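Long-range contact in N-terminal acetyltransferase-like protein (PDB 5NNP), which is probably the auxiliary TPR-repeat subunit of an N-terminal acetyltransferase complex, the part that would scaffold the enzyme rather than carry out the transfer: residues 127-139 against 148-160. Residues are numbered along the deposited sequence; the frame is centred on the assembly and turned at random.
Sequences DYAGYVQSRLNML and NWTALAIAYHLEG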
loop_
_atom_site.group_PDB
_atom_site.type_symbol
_atom_site.label_atom_id
_atom_site.label_comp_id
_atom_site.label_asym_id
_atom_site.label_seq_id
_atom_site.Cartn_x
_atom_site.Cartn_y
_atom_site.Cartn_z
ATOM N N ASP A 127 -15.369 14.662 -4.849
ATOM C CA ASP A 127 -16.518 15.413 -5.368
ATOM C C ASP A 127 -16.515 15.277 -6.890
ATOM O O ASP A 127 -16.043 16.168 -7.609
ATOM C CB ASP A 127 -16.436 16.882 -4.922
ATOM C CG ASP A 127 -17.550 17.749 -5.474
ATOM O OD1 ASP A 127 -18.563 17.234 -5.991
ATOM O OD2 ASP A 127 -17.399 18.980 -5.383
ATOM N N TYR A 128 -17.019 14.145 -7.375
ATOM C CA TYR A 128 -16.902 13.782 -8.787
ATOM C C TYR A 128 -17.609 14.748 -9.734
ATOM O O TYR A 128 -17.032 15.150 -10.766
ATOM C CB TYR A 128 -17.445 12.371 -9.020
ATOM C CG TYR A 128 -16.773 11.302 -8.192
ATOM C CD1 TYR A 128 -15.436 10.966 -8.397
ATOM C CD2 TYR A 128 -17.477 10.619 -7.203
ATOM C CE1 TYR A 128 -14.828 9.992 -7.638
ATOM C CE2 TYR A 128 -16.872 9.638 -6.439
ATOM C CZ TYR A 128 -15.551 9.332 -6.657
ATOM O OH TYR A 128 -14.957 8.361 -5.885
ATOM N N ALA A 129 -18.854 15.103 -9.395
ATOM C CA ALA A 129 -19.646 16.022 -10.225
ATOM C C ALA A 129 -18.956 17.373 -10.315
ATOM O O ALA A 129 -18.865 17.964 -11.389
ATOM C CB ALA A 129 -21.063 16.182 -9.675
ATOM N N GLY A 130 -18.445 17.841 -9.177
ATOM C CA GLY A 130 -17.668 19.064 -9.137
ATOM C C GLY A 130 -16.430 19.003 -10.021
ATOM O O GLY A 130 -16.089 19.966 -10.689
ATOM N N TYR A 131 -15.771 17.854 -10.038
ATOM C CA TYR A 131 -14.481 17.702 -10.697
ATOM C C TYR A 131 -14.704 17.694 -12.192
ATOM O O TYR A 131 -13.932 18.266 -12.962
ATOM C CB TYR A 131 -13.789 16.408 -10.240
ATOM C CG TYR A 131 -12.384 16.244 -10.742
ATOM C CD1 TYR A 131 -11.451 17.246 -10.563
ATOM C CD2 TYR A 131 -11.980 15.079 -11.375
ATOM C CE1 TYR A 131 -10.164 17.109 -11.007
ATOM C CE2 TYR A 131 -10.681 14.927 -11.828
ATOM C CZ TYR A 131 -9.779 15.953 -11.639
ATOM O OH TYR A 131 -8.483 15.840 -12.082
ATOM N N VAL A 132 -15.781 17.040 -12.596
ATOM C CA VAL A 132 -16.175 17.044 -13.984
ATOM C C VAL A 132 -16.425 18.472 -14.479
ATOM O O VAL A 132 -15.866 18.895 -15.491
ATOM C CB VAL A 132 -17.440 16.200 -14.201
ATOM C CG1 VAL A 132 -18.086 16.515 -15.560
ATOM C CG2 VAL A 132 -17.110 14.729 -14.070
ATOM N N GLN A 133 -17.268 19.210 -13.775
ATOM C CA GLN A 133 -17.523 20.592 -14.154
ATOM C C GLN A 133 -16.222 21.395 -14.274
ATOM O O GLN A 133 -16.005 22.121 -15.252
ATOM C CB GLN A 133 -18.452 21.249 -13.141
ATOM C CG GLN A 133 -19.018 22.576 -13.603
ATOM C CD GLN A 133 -19.917 23.210 -12.557
ATOM O OE1 GLN A 133 -20.312 22.561 -11.586
ATOM N NE2 GLN A 133 -20.238 24.484 -12.746
ATOM N N SER A 134 -15.350 21.250 -13.280
ATOM C CA SER A 134 -14.070 21.944 -13.291
ATOM C C SER A 134 -13.237 21.636 -14.541
ATOM O O SER A 134 -12.726 22.539 -15.198
ATOM C CB SER A 134 -13.273 21.588 -12.041
ATOM O OG SER A 134 -13.773 22.301 -10.937
ATOM N N ARG A 135 -13.105 20.357 -14.861
ATOM C CA ARG A 135 -12.274 19.946 -15.980
ATOM C C ARG A 135 -12.868 20.380 -17.297
ATOM O O ARG A 135 -12.130 20.745 -18.220
ATOM C CB ARG A 135 -12.069 18.438 -15.979
ATOM C CG ARG A 135 -11.150 18.008 -14.896
ATOM C CD ARG A 135 -9.915 18.880 -14.943
ATOM N NE ARG A 135 -8.961 18.443 -13.938
ATOM C CZ ARG A 135 -7.675 18.769 -13.931
ATOM N NH1 ARG A 135 -6.883 18.303 -12.960
ATOM N NH2 ARG A 135 -7.186 19.554 -14.890
ATOM N N LEU A 136 -14.194 20.333 -17.387
ATOM C CA LEU A 136 -14.882 20.788 -18.597
ATOM C C LEU A 136 -14.562 22.262 -18.819
ATOM O O LEU A 136 -14.283 22.707 -19.927
ATOM C CB LEU A 136 -16.388 20.568 -18.491
ATOM C CG LEU A 136 -17.278 20.933 -19.675
ATOM C CD1 LEU A 136 -16.733 20.324 -20.955
ATOM C CD2 LEU A 136 -18.688 20.431 -19.401
ATOM N N ASN A 137 -14.568 23.004 -17.725
ATOM C CA ASN A 137 -14.203 24.395 -17.742
ATOM C C ASN A 137 -12.770 24.622 -18.143
ATOM O O ASN A 137 -12.481 25.435 -19.009
ATOM C CB ASN A 137 -14.439 24.983 -16.374
ATOM C CG ASN A 137 -15.434 26.055 -16.405
ATOM O OD1 ASN A 137 -16.633 25.789 -16.412
ATOM N ND2 ASN A 137 -14.967 27.290 -16.447
ATOM N N MET A 138 -11.864 23.917 -17.481
ATOM C CA MET A 138 -10.457 24.042 -17.802
ATOM C C MET A 138 -10.204 23.666 -19.264
ATOM O O MET A 138 -9.463 24.343 -19.963
ATOM C CB MET A 138 -9.630 23.184 -16.848
ATOM C CG MET A 138 -9.877 23.563 -15.400
ATOM S SD MET A 138 -8.999 22.606 -14.148
ATOM C CE MET A 138 -7.327 23.232 -14.391
ATOM N N LEU A 139 -10.844 22.603 -19.730
ATOM C CA LEU A 139 -10.717 22.179 -21.123
ATOM C C LEU A 139 -11.242 23.246 -22.100
ATOM O O LEU A 139 -10.681 23.474 -23.178
ATOM C CB LEU A 139 -11.459 20.856 -21.326
ATOM C CG LEU A 139 -11.607 20.367 -22.766
ATOM C CD1 LEU A 139 -10.250 20.112 -23.414
ATOM C CD2 LEU A 139 -12.493 19.125 -22.834
ATOM N N ASN A 148 -5.730 18.304 -20.770
ATOM C CA ASN A 148 -7.061 18.724 -20.363
ATOM C C ASN A 148 -8.161 17.847 -20.926
ATOM O O ASN A 148 -9.224 17.790 -20.331
ATOM C CB ASN A 148 -7.306 20.175 -20.761
ATOM C CG ASN A 148 -6.373 21.125 -20.047
ATOM O OD1 ASN A 148 -6.003 20.885 -18.903
ATOM N ND2 ASN A 148 -5.983 22.204 -20.720
ATOM N N TRP A 149 -7.922 17.161 -22.050
ATOM C CA TRP A 149 -8.930 16.225 -22.581
ATOM C C TRP A 149 -8.935 14.960 -21.741
ATOM O O TRP A 149 -9.992 14.492 -21.290
ATOM C CB TRP A 149 -8.681 15.878 -24.045
ATOM C CG TRP A 149 -8.910 17.033 -24.955
ATOM C CD1 TRP A 149 -8.014 18.013 -25.262
ATOM C CD2 TRP A 149 -10.108 17.338 -25.693
ATOM N NE1 TRP A 149 -8.576 18.910 -26.124
ATOM C CE2 TRP A 149 -9.861 18.526 -26.407
ATOM C CE3 TRP A 149 -11.371 16.728 -25.809
ATOM C CZ2 TRP A 149 -10.827 19.124 -27.227
ATOM C CZ3 TRP A 149 -12.329 17.321 -26.618
ATOM C CH2 TRP A 149 -12.050 18.508 -27.318
ATOM N N THR A 150 -7.737 14.420 -21.538
ATOM C CA THR A 150 -7.536 13.230 -20.711
ATOM C C THR A 150 -8.100 13.398 -19.298
ATOM O O THR A 150 -8.781 12.513 -18.791
ATOM C CB THR A 150 -6.056 12.891 -20.622
ATOM O OG1 THR A 150 -5.565 12.704 -21.944
ATOM C CG2 THR A 150 -5.820 11.619 -19.786
ATOM N N ALA A 151 -7.820 14.549 -18.686
ATOM C CA ALA A 151 -8.344 14.887 -17.366
ATOM C C ALA A 151 -9.873 14.846 -17.308
ATOM O O ALA A 151 -10.435 14.302 -16.361
ATOM C CB ALA A 151 -7.842 16.258 -16.942
ATOM N N LEU A 152 -10.543 15.417 -18.318
ATOM C CA LEU A 152 -12.003 15.388 -18.355
ATOM C C LEU A 152 -12.494 13.959 -18.562
ATOM O O LEU A 152 -13.501 13.572 -17.979
ATOM C CB LEU A 152 -12.580 16.306 -19.444
ATOM C CG LEU A 152 -14.115 16.178 -19.626
ATOM C CD1 LEU A 152 -14.911 16.568 -18.359
ATOM C CD2 LEU A 152 -14.642 16.915 -20.846
ATOM N N ALA A 153 -11.785 13.173 -19.367
ATOM C CA ALA A 153 -12.090 11.747 -19.484
ATOM C C ALA A 153 -11.933 11.007 -18.135
ATOM O O ALA A 153 -12.787 10.197 -17.756
ATOM C CB ALA A 153 -11.220 11.114 -20.529
ATOM N N ILE A 154 -10.859 11.312 -17.403
ATOM C CA ILE A 154 -10.648 10.712 -16.086
ATOM C C ILE A 154 -11.779 11.068 -15.107
ATOM O O ILE A 154 -12.283 10.194 -14.390
ATOM C CB ILE A 154 -9.293 11.138 -15.486
ATOM C CG1 ILE A 154 -8.143 10.484 -16.252
ATOM C CG2 ILE A 154 -9.209 10.773 -14.026
ATOM C CD1 ILE A 154 -6.869 11.278 -16.211
ATOM N N ALA A 155 -12.192 12.336 -15.091
ATOM C CA ALA A 155 -13.255 12.775 -14.187
ATOM C C ALA A 155 -14.546 12.027 -14.471
ATOM O O ALA A 155 -15.243 11.588 -13.543
ATOM C CB ALA A 155 -13.482 14.253 -14.308
ATOM N N TYR A 156 -14.867 11.886 -15.756
ATOM C CA TYR A 156 -16.056 11.137 -16.154
ATOM C C TYR A 156 -15.943 9.676 -15.727
ATOM O O TYR A 156 -16.879 9.102 -15.174
ATOM C CB TYR A 156 -16.259 11.208 -17.665
ATOM C CG TYR A 156 -17.005 12.419 -18.156
ATOM C CD1 TYR A 156 -18.150 12.868 -17.513
ATOM C CD2 TYR A 156 -16.580 13.098 -19.285
ATOM C CE1 TYR A 156 -18.847 13.980 -17.992
ATOM C CE2 TYR A 156 -17.248 14.195 -19.753
ATOM C CZ TYR A 156 -18.376 14.637 -19.114
ATOM O OH TYR A 156 -19.012 15.743 -19.615
ATOM N N HIS A 157 -14.780 9.093 -16.002
ATOM C CA HIS A 157 -14.452 7.711 -15.663
ATOM C C HIS A 157 -14.617 7.412 -14.173
ATOM O O HIS A 157 -15.277 6.439 -13.790
ATOM C CB HIS A 157 -13.019 7.415 -16.102
ATOM C CG HIS A 157 -12.644 5.972 -16.003
ATOM N ND1 HIS A 157 -11.337 5.542 -16.075
ATOM C CD2 HIS A 157 -13.399 4.864 -15.826
ATOM C CE1 HIS A 157 -11.304 4.226 -15.947
ATOM N NE2 HIS A 157 -12.538 3.789 -15.793
ATOM N N LEU A 158 -14.026 8.258 -13.333
ATOM C CA LEU A 158 -14.096 8.052 -11.893
ATOM C C LEU A 158 -15.509 8.316 -11.387
ATOM O O LEU A 158 -15.885 7.815 -10.326
ATOM C CB LEU A 158 -13.094 8.946 -11.163
ATOM C CG LEU A 158 -11.606 8.655 -11.418
ATOM C CD1 LEU A 158 -10.716 9.601 -10.600
ATOM C CD2 LEU A 158 -11.283 7.190 -11.113
ATOM N N GLU A 159 -16.279 9.109 -12.139
ATOM C CA GLU A 159 -17.660 9.421 -11.775
ATOM C C GLU A 159 -18.579 8.255 -12.070
ATOM O O GLU A 159 -19.715 8.239 -11.614
ATOM C CB GLU A 159 -18.180 10.665 -12.528
ATOM C CG GLU A 159 -19.610 11.089 -12.143
ATOM C CD GLU A 159 -20.187 12.213 -13.019
ATOM O OE1 GLU A 159 -20.905 13.092 -12.486
ATOM O OE2 GLU A 159 -19.957 12.211 -14.245
ATOM N N GLY A 160 -18.107 7.302 -12.866
ATOM C CA GLY A 160 -18.953 6.193 -13.292
ATOM C C GLY A 160 -19.540 6.352 -14.689
ATOM O O GLY A 160 -20.215 5.458 -15.182
HETATM O O HOH W 1 -14.904 12.984 -11.283
HETATM O O HOH W 2 -9.674 19.374 -18.114
#
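Val132 and Leu152 lock the antiparallel helices 128-139 and 148-159 together, knobs-into-holes: Val132 enters the hole formed by Leu152, Ala155, Tyr156 and Glu159, and Leu152 the one formed by Val132, Arg135, Leu136 and Leu139. The axes come within 8.7 Å at 163°, as in the helical hairpin of a TPR-like repeat. Packing is tight at Ala155, whose small CB meets Val132 CG2 at 3.7 Å and also touches the ring of Tyr131. At the far end Leu139 runs with CG anti to its backbone N (chi1 171°), and CD1 drops over the face of the Trp149 indole, 3.3 Å from the centroid of its five-membered ring, a CH-pi contact; Trp149 NE1 itself bonds to Pro143 O.

Arg135 bends at chi2 (-49°) and lays one guanidinium face over Ala151 CB, while NH1 donates to Tyr131 OH at 3.1 Å. A leucine in its place would probably leave that hydroxyl without this donor and Ala151 without its flat cover. No direct hydrogen bond joins the helices; instead one water links Tyr128 O to Ala155 O, another Arg135 O to Asn148 O. The looser side carries exposed Ala129 and Leu136, with Glu159 reaching along it.

Helix 112-124 packs against Tyr131 and Met138, helix 162-175 against Trp149 and Tyr156, and helix 527-534 brings Leu532 onto Arg135 and Ala151.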